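Local coordinates for aromatic-amino-acid:2-oxoglutarate transaminase (PDB 6HND), which probably catalyses pyridoxal 5'-phosphate-dependent transfer of amino groups from aromatic amino acids, and perhaps 2-aminoadipate, to 2-oxo acids such as 2-oxoglutarate, at residues B[496-499]-B[500-503]; B[502-505]-B[506-510]; B[513-516]-B[517-521]. All blocks are in the same frame, centred on the assembly; numbering follows the deposited sequence.

Interaction 1 (B[496-499]-B[500-503]); sequences ANND and EEIL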
loop_
_atom_site.group_PDB
_atom_site.type_symbol
_atom_site.label_atom_id
_atom_site.label_comp_id
_atom_site.label_asym_id
_atom_site.label_seq_id
_atom_site.Cartn_x
_atom_site.Cartn_y
_atom_site.Cartn_z
ATOM N N ALA B 496 1.091 12.258 -24.814
ATOM C CA ALA B 496 0.414 12.642 -26.073
ATOM C C ALA B 496 -0.348 11.442 -26.646
ATOM O O ALA B 496 0.181 10.347 -26.537
ATOM C CB ALA B 496 1.454 13.142 -27.042
ATOM N N ASN B 497 -1.505 11.673 -27.272
ATOM C CA ASN B 497 -2.382 10.648 -27.924
ATOM C C ASN B 497 -1.842 10.254 -29.308
ATOM O O ASN B 497 -2.099 9.120 -29.731
ATOM C CB ASN B 497 -3.833 11.130 -28.068
ATOM C CG ASN B 497 -4.485 11.417 -26.735
ATOM O OD1 ASN B 497 -4.656 10.515 -25.917
ATOM N ND2 ASN B 497 -4.834 12.667 -26.486
ATOM N N ASN B 498 -1.121 11.148 -29.984
ATOM C CA ASN B 498 -0.715 10.966 -31.403
ATOM C C ASN B 498 0.439 11.915 -31.771
ATOM O O ASN B 498 0.730 12.886 -31.019
ATOM C CB ASN B 498 -1.921 11.126 -32.355
ATOM C CG ASN B 498 -2.714 12.404 -32.138
ATOM O OD1 ASN B 498 -2.169 13.501 -32.265
ATOM N ND2 ASN B 498 -3.993 12.287 -31.792
ATOM N N ASP B 499 1.046 11.637 -32.921
ATOM C CA ASP B 499 2.151 12.400 -33.552
ATOM C C ASP B 499 1.746 13.866 -33.728
ATOM O O ASP B 499 2.616 14.739 -33.553
ATOM C CB ASP B 499 2.513 11.784 -34.909
ATOM C CG ASP B 499 2.984 10.342 -34.844
ATOM O OD1 ASP B 499 3.180 9.841 -33.744
ATOM O OD2 ASP B 499 3.145 9.740 -35.902
ATOM N N GLU B 500 0.490 14.132 -34.090
ATOM C CA GLU B 500 -0.008 15.517 -34.320
ATOM C C GLU B 500 0.161 16.328 -33.022
ATOM O O GLU B 500 0.644 17.488 -33.086
ATOM C CB GLU B 500 -1.456 15.507 -34.833
ATOM C CG GLU B 500 -1.615 14.907 -36.228
ATOM C CD GLU B 500 -1.498 13.388 -36.320
ATOM O OE1 GLU B 500 -2.174 12.692 -35.524
ATOM O OE2 GLU B 500 -0.728 12.893 -37.189
ATOM N N GLU B 501 -0.176 15.740 -31.868
ATOM C CA GLU B 501 -0.060 16.445 -30.562
ATOM C C GLU B 501 1.410 16.687 -30.241
ATOM O O GLU B 501 1.709 17.733 -29.655
ATOM C CB GLU B 501 -0.748 15.684 -29.452
ATOM C CG GLU B 501 -2.256 15.804 -29.509
ATOM C CD GLU B 501 -2.959 14.911 -28.505
ATOM O OE1 GLU B 501 -2.269 14.442 -27.546
ATOM O OE2 GLU B 501 -4.179 14.669 -28.692
ATOM N N ILE B 502 2.300 15.771 -30.630
ATOM C CA ILE B 502 3.754 15.924 -30.330
ATOM C C ILE B 502 4.319 17.063 -31.176
ATOM O O ILE B 502 5.007 17.934 -30.593
ATOM C CB ILE B 502 4.510 14.605 -30.530
ATOM C CG1 ILE B 502 4.082 13.621 -29.435
ATOM C CG2 ILE B 502 6.014 14.861 -30.560
ATOM C CD1 ILE B 502 4.553 12.213 -29.632
ATOM N N LEU B 503 4.012 17.082 -32.481
ATOM C CA LEU B 503 4.536 18.140 -33.388
ATOM C C LEU B 503 4.007 19.478 -32.881
ATOM O O LEU B 503 4.800 20.402 -32.791
ATOM C CB LEU B 503 4.159 17.858 -34.850
ATOM C CG LEU B 503 4.826 16.612 -35.454
ATOM C CD1 LEU B 503 4.230 16.259 -36.814
ATOM C CD2 LEU B 503 6.337 16.777 -35.563
#
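Glu-501 reaches back from the first turn of helix 499-518 and grips Asn-497 by both backbone and side chain. The backbone N of Asn-497 donates to Glu-501 OE1 at 2.9 Å, an almost straight bond (173°) that meets the oxygen from above the carboxylate plane. Glu-501 OE2 takes Asn-497 ND2 at 3.1 Å on its syn lone pair and lies in the plane of the amide, although the two flat groups stand nearly perpendicular (81° apart). The extended glutamate chain thus spans the turn and fixes the rotation of the asparagine amide, whose OD1 accepts from Asn-47 ND2 of the second subunit. Asn-498 is the N-cap: its OD1 accepts from Glu-501 N at 3.0 Å, with the donor a little off the carbonyl plane. A chi1 of 52° sets its CG between the backbone N and the carbonyl carbon, which brings the amide oxygen over the start of the helix. The N-cap half of a capping box is present, but the reciprocal bond goes to Asn-497 N, so the box is not completed. Regular helical bonding takes over with Leu-503 N to Asp-499 O, 2.9 Å, whereas the bond from Ile-502 N to Asn-498 O is weak and long at 3.3 Å. The methyl of Ala-496 rests on Ile-502 CG1 at 3.6 Å, and both residues are buried. Ala-496 O is held by Arg-409 NH2, and Asp-499, Ile-502 and Leu-503 all lie against helix 392-418, while Glu-501 packs on Leu-39 of the second subunit. The loop leaving strand 488-492 becomes the C-terminal helix here, between helix 392-418 and the neighbouring subunit.

Interaction 2 (B[502-505]-B[506-510]); sequences ILES and GKRLT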
loop_
_atom_site.group_PDB
_atom_site.type_symbol
_atom_site.label_atom_id
_atom_site.label_comp_id
_atom_site.label_asym_id
_atom_site.label_seq_id
_atom_site.Cartn_x
_atom_site.Cartn_y
_atom_site.Cartn_z
ATOM N N ILE B 502 2.300 15.771 -30.630
ATOM C CA ILE B 502 3.754 15.924 -30.330
ATOM C C ILE B 502 4.319 17.063 -31.176
ATOM O O ILE B 502 5.007 17.934 -30.593
ATOM C CB ILE B 502 4.510 14.605 -30.530
ATOM C CG1 ILE B 502 4.082 13.621 -29.435
ATOM C CG2 ILE B 502 6.014 14.861 -30.560
ATOM C CD1 ILE B 502 4.553 12.213 -29.632
ATOM N N LEU B 503 4.012 17.082 -32.481
ATOM C CA LEU B 503 4.536 18.140 -33.388
ATOM C C LEU B 503 4.007 19.478 -32.881
ATOM O O LEU B 503 4.800 20.402 -32.791
ATOM C CB LEU B 503 4.159 17.858 -34.850
ATOM C CG LEU B 503 4.826 16.612 -35.454
ATOM C CD1 LEU B 503 4.230 16.259 -36.814
ATOM C CD2 LEU B 503 6.337 16.777 -35.563
ATOM N N GLU B 504 2.733 19.531 -32.490
ATOM C CA GLU B 504 2.040 20.788 -32.123
ATOM C C GLU B 504 2.565 21.254 -30.764
ATOM O O GLU B 504 2.687 22.465 -30.589
ATOM C CB GLU B 504 0.518 20.596 -32.131
ATOM C CG GLU B 504 -0.289 21.804 -31.648
ATOM C CD GLU B 504 -0.133 23.127 -32.394
ATOM O OE1 GLU B 504 0.362 23.143 -33.554
ATOM O OE2 GLU B 504 -0.513 24.158 -31.800
ATOM N N SER B 505 2.861 20.316 -29.849
ATOM C CA SER B 505 3.450 20.596 -28.517
ATOM C C SER B 505 4.787 21.317 -28.725
ATOM O O SER B 505 5.009 22.387 -28.128
ATOM C CB SER B 505 3.603 19.331 -27.713
ATOM O OG SER B 505 2.334 18.797 -27.354
ATOM N N GLY B 506 5.643 20.762 -29.568
ATOM C CA GLY B 506 6.992 21.310 -29.798
ATOM C C GLY B 506 6.931 22.662 -30.470
ATOM O O GLY B 506 7.750 23.533 -30.108
ATOM N N LYS B 507 5.960 22.847 -31.375
ATOM C CA LYS B 507 5.696 24.150 -32.037
ATOM C C LYS B 507 5.238 25.209 -31.008
ATOM O O LYS B 507 5.802 26.301 -30.970
ATOM C CB LYS B 507 4.676 23.944 -33.149
ATOM C CG LYS B 507 4.465 25.177 -34.021
ATOM C CD LYS B 507 3.388 24.977 -35.070
ATOM C CE LYS B 507 3.062 26.267 -35.787
ATOM N NZ LYS B 507 2.629 27.317 -34.834
ATOM N N ARG B 508 4.247 24.923 -30.176
ATOM C CA ARG B 508 3.793 25.905 -29.162
ATOM C C ARG B 508 4.957 26.246 -28.209
ATOM O O ARG B 508 5.104 27.429 -27.824
ATOM C CB ARG B 508 2.576 25.347 -28.422
ATOM C CG ARG B 508 1.348 25.143 -29.304
ATOM C CD ARG B 508 0.182 24.693 -28.427
ATOM N NE ARG B 508 -1.031 24.340 -29.150
ATOM C CZ ARG B 508 -2.186 23.979 -28.583
ATOM N NH1 ARG B 508 -2.319 23.879 -27.268
ATOM N NH2 ARG B 508 -3.219 23.696 -29.346
ATOM N N LEU B 509 5.755 25.248 -27.828
ATOM C CA LEU B 509 6.899 25.401 -26.893
ATOM C C LEU B 509 7.832 26.464 -27.453
ATOM O O LEU B 509 8.109 27.463 -26.778
ATOM C CB LEU B 509 7.620 24.059 -26.777
ATOM C CG LEU B 509 8.808 24.020 -25.821
ATOM C CD1 LEU B 509 8.415 24.496 -24.430
ATOM C CD2 LEU B 509 9.380 22.608 -25.766
ATOM N N THR B 510 8.249 26.239 -28.688
ATOM C CA THR B 510 9.312 26.994 -29.380
ATOM C C THR B 510 8.791 28.362 -29.839
ATOM O O THR B 510 9.602 29.311 -29.778
ATOM C CB THR B 510 9.881 26.099 -30.477
ATOM O OG1 THR B 510 8.786 25.615 -31.257
ATOM C CG2 THR B 510 10.648 24.949 -29.871
HETATM O O HOH W 1 0.275 26.900 -32.536
#
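Glu-504 and Arg-508, one turn apart, form an i to i+4 salt bridge along the side of helix 499-518 that meets the second subunit. Arg-508 NE donates to Glu-504 OE2 at 2.7 Å in a nearly straight bond (163°). The oxygen lies at the guanidinium edge, close to its plane, and uses its anti lone pair, with the carboxylate turned almost perpendicular to the guanidinium (82°). The glutamate chain starts away from the later turn, and its bend at chi2 (59°) swings the carboxylate back along the helix to the extended arginine. Glu-504 OE2 also accepts a hydrogen bond from a water at 2.9 Å, which in turn receives a weak bond from Lys-507 NZ; the stronger partner of that lysine is Asp-511. Alongside, the Lys-507 CD methylene passes Glu-504 OE1 at 3.8 Å. Arg-508 has further holds that place it: its NH1 donates to Gly-466 O and to Lys-37 O of the second subunit, while Leu-39 of that subunit packs on Glu-504, Ser-505 and Arg-508. The backbone underneath is regular, with Arg-508 N bonded to Glu-504 O at 2.9 Å and Leu-509 N to Ser-505 O at 3.0 Å. Further along, Gly-506 O accepts twice from Thr-510, from its N at 3.1 Å and from its hydroxyl OG1 at 2.6 Å.

Interaction 3 (B[513-516]-B[517-521]); sequences VYEF and FSNGL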
loop_
_atom_site.group_PDB
_atom_site.type_symbol
_atom_site.label_atom_id
_atom_site.label_comp_id
_atom_site.label_asym_id
_atom_site.label_seq_id
_atom_site.Cartn_x
_atom_site.Cartn_y
_atom_site.Cartn_z
ATOM N N VAL B 513 8.853 30.500 -26.700
ATOM C CA VAL B 513 10.239 30.899 -26.315
ATOM C C VAL B 513 10.705 31.989 -27.277
ATOM O O VAL B 513 11.275 33.005 -26.798
ATOM C CB VAL B 513 11.248 29.734 -26.261
ATOM C CG1 VAL B 513 12.606 30.254 -25.811
ATOM C CG2 VAL B 513 10.814 28.590 -25.350
ATOM N N TYR B 514 10.473 31.787 -28.575
ATOM C CA TYR B 514 10.789 32.760 -29.648
ATOM C C TYR B 514 10.191 34.130 -29.313
ATOM O O TYR B 514 10.942 35.120 -29.326
ATOM C CB TYR B 514 10.255 32.330 -31.014
ATOM C CG TYR B 514 10.710 33.279 -32.095
ATOM C CD1 TYR B 514 12.021 33.246 -32.536
ATOM C CD2 TYR B 514 9.870 34.257 -32.616
ATOM C CE1 TYR B 514 12.483 34.135 -33.490
ATOM C CE2 TYR B 514 10.320 35.158 -33.574
ATOM C CZ TYR B 514 11.635 35.099 -34.013
ATOM O OH TYR B 514 12.143 35.962 -34.943
ATOM N N GLU B 515 8.888 34.193 -29.029
ATOM C CA GLU B 515 8.227 35.483 -28.721
ATOM C C GLU B 515 8.888 36.060 -27.479
ATOM O O GLU B 515 9.158 37.270 -27.458
ATOM C CB GLU B 515 6.720 35.351 -28.517
ATOM C CG GLU B 515 5.976 36.682 -28.671
ATOM C CD GLU B 515 4.685 36.799 -27.864
ATOM O OE1 GLU B 515 4.650 37.619 -26.894
ATOM O OE2 GLU B 515 3.716 36.062 -28.182
ATOM N N PHE B 516 9.167 35.229 -26.482
ATOM C CA PHE B 516 9.666 35.708 -25.167
ATOM C C PHE B 516 11.018 36.391 -25.388
ATOM O O PHE B 516 11.218 37.514 -24.853
ATOM C CB PHE B 516 9.693 34.564 -24.155
ATOM C CG PHE B 516 10.375 34.886 -22.854
ATOM C CD1 PHE B 516 9.709 35.573 -21.858
ATOM C CD2 PHE B 516 11.655 34.446 -22.608
ATOM C CE1 PHE B 516 10.331 35.858 -20.654
ATOM C CE2 PHE B 516 12.278 34.726 -21.408
ATOM C CZ PHE B 516 11.621 35.438 -20.433
ATOM N N PHE B 517 11.892 35.767 -26.185
ATOM C CA PHE B 517 13.228 36.305 -26.566
ATOM C C PHE B 517 13.088 37.573 -27.434
ATOM O O PHE B 517 13.768 38.587 -27.127
ATOM C CB PHE B 517 14.078 35.212 -27.221
ATOM C CG PHE B 517 14.947 34.445 -26.246
ATOM C CD1 PHE B 517 14.398 33.479 -25.407
ATOM C CD2 PHE B 517 16.303 34.728 -26.133
ATOM C CE1 PHE B 517 15.193 32.783 -24.515
ATOM C CE2 PHE B 517 17.096 34.044 -25.232
ATOM C CZ PHE B 517 16.538 33.068 -24.428
ATOM N N SER B 518 12.211 37.552 -28.442
ATOM C CA SER B 518 11.898 38.712 -29.325
ATOM C C SER B 518 11.431 39.908 -28.474
ATOM O O SER B 518 11.812 41.048 -28.804
ATOM C CB SER B 518 10.874 38.357 -30.373
ATOM O OG SER B 518 11.248 37.161 -31.061
ATOM N N ASN B 519 10.674 39.644 -27.400
ATOM C CA ASN B 519 10.141 40.666 -26.462
ATOM C C ASN B 519 11.229 41.199 -25.514
ATOM O O ASN B 519 10.871 42.036 -24.665
ATOM C CB ASN B 519 8.980 40.114 -25.631
ATOM C CG ASN B 519 7.772 39.744 -26.458
ATOM O OD1 ASN B 519 7.731 40.003 -27.656
ATOM N ND2 ASN B 519 6.799 39.109 -25.832
ATOM N N GLY B 520 12.490 40.776 -25.650
ATOM C CA GLY B 520 13.585 41.149 -24.732
ATOM C C GLY B 520 13.503 40.428 -23.386
ATOM O O GLY B 520 14.050 40.979 -22.398
ATOM N N LEU B 521 12.888 39.233 -23.352
ATOM C CA LEU B 521 12.749 38.339 -22.157
ATOM C C LEU B 521 11.652 38.908 -21.252
ATOM O O LEU B 521 11.926 39.179 -20.053
ATOM C CB LEU B 521 14.083 38.187 -21.410
ATOM C CG LEU B 521 15.265 37.737 -22.262
ATOM C CD1 LEU B 521 16.580 38.045 -21.549
ATOM C CD2 LEU B 521 15.154 36.259 -22.596
#
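Tyr-514 O accepts twice from Ser-518, from N at 2.9 Å and from OG at 2.7 Å. The hydroxyl comes from above the carbonyl plane, and the same OG sits over one face of the Tyr-514 ring, toward its rim. Further round the last turn, Glu-515 O takes Asn-519 N, and their side chains meet again where Asn-519 ND2 points at Glu-515 OE1; the position of that oxygen is uncertain. The carboxylate is also held by helix 451-465, through Tyr-465 OH at Glu-515 OE2.

Among the apolar contacts, Val-513 and Phe-517 lie side by side, Val-513 CG1 to Phe-517 CD1 3.7 Å. Leu-521 folds back over Phe-516: its CA makes a CH-pi contact 3.7 Å from the ring centroid, 15° off the normal, and its CD2 touches Phe-516 CE2 at 3.5 Å. With chi1 at 171°, the Phe-516 ring extends away from its own backbone N to the place where the returning chain crosses its face. Phe-517 also stacks with Tyr-427, and Phe-516 rests on Leu-457 and Leu-458 of helix 451-465.

The backbone closes the helix with two bonds, Leu-521 N to Phe-516 O at 2.8 Å and Gly-520 N to Phe-517 O at 2.9 Å. Together with the positive phi of Gly-520 (74°), they make a Schellman motif, complete with its characteristic hydrophobic contact, here between Leu-521, the residue after the glycine, and Phe-516, whose O receives the Leu-521 N bond.

All three interactions belong to one element, the C-terminal helix 499-518, and follow it in order: N-cap, middle and C-terminal end. Interactions 1 and 2 share Ile-502 and Leu-503, with centres 9 Å apart; interaction 3 begins shortly after interaction 2, 16 Å away between centres and 25 Å from interaction 1. The surroundings change along the helix. Its first half lies against helix 392-418 and the second subunit, so interactions 1 and 2 contribute to the dimer interface, whereas interaction 3 touches only its own chain, at helix 451-465 and strand 438-443. All three lie away from the cofactor and potassium sites.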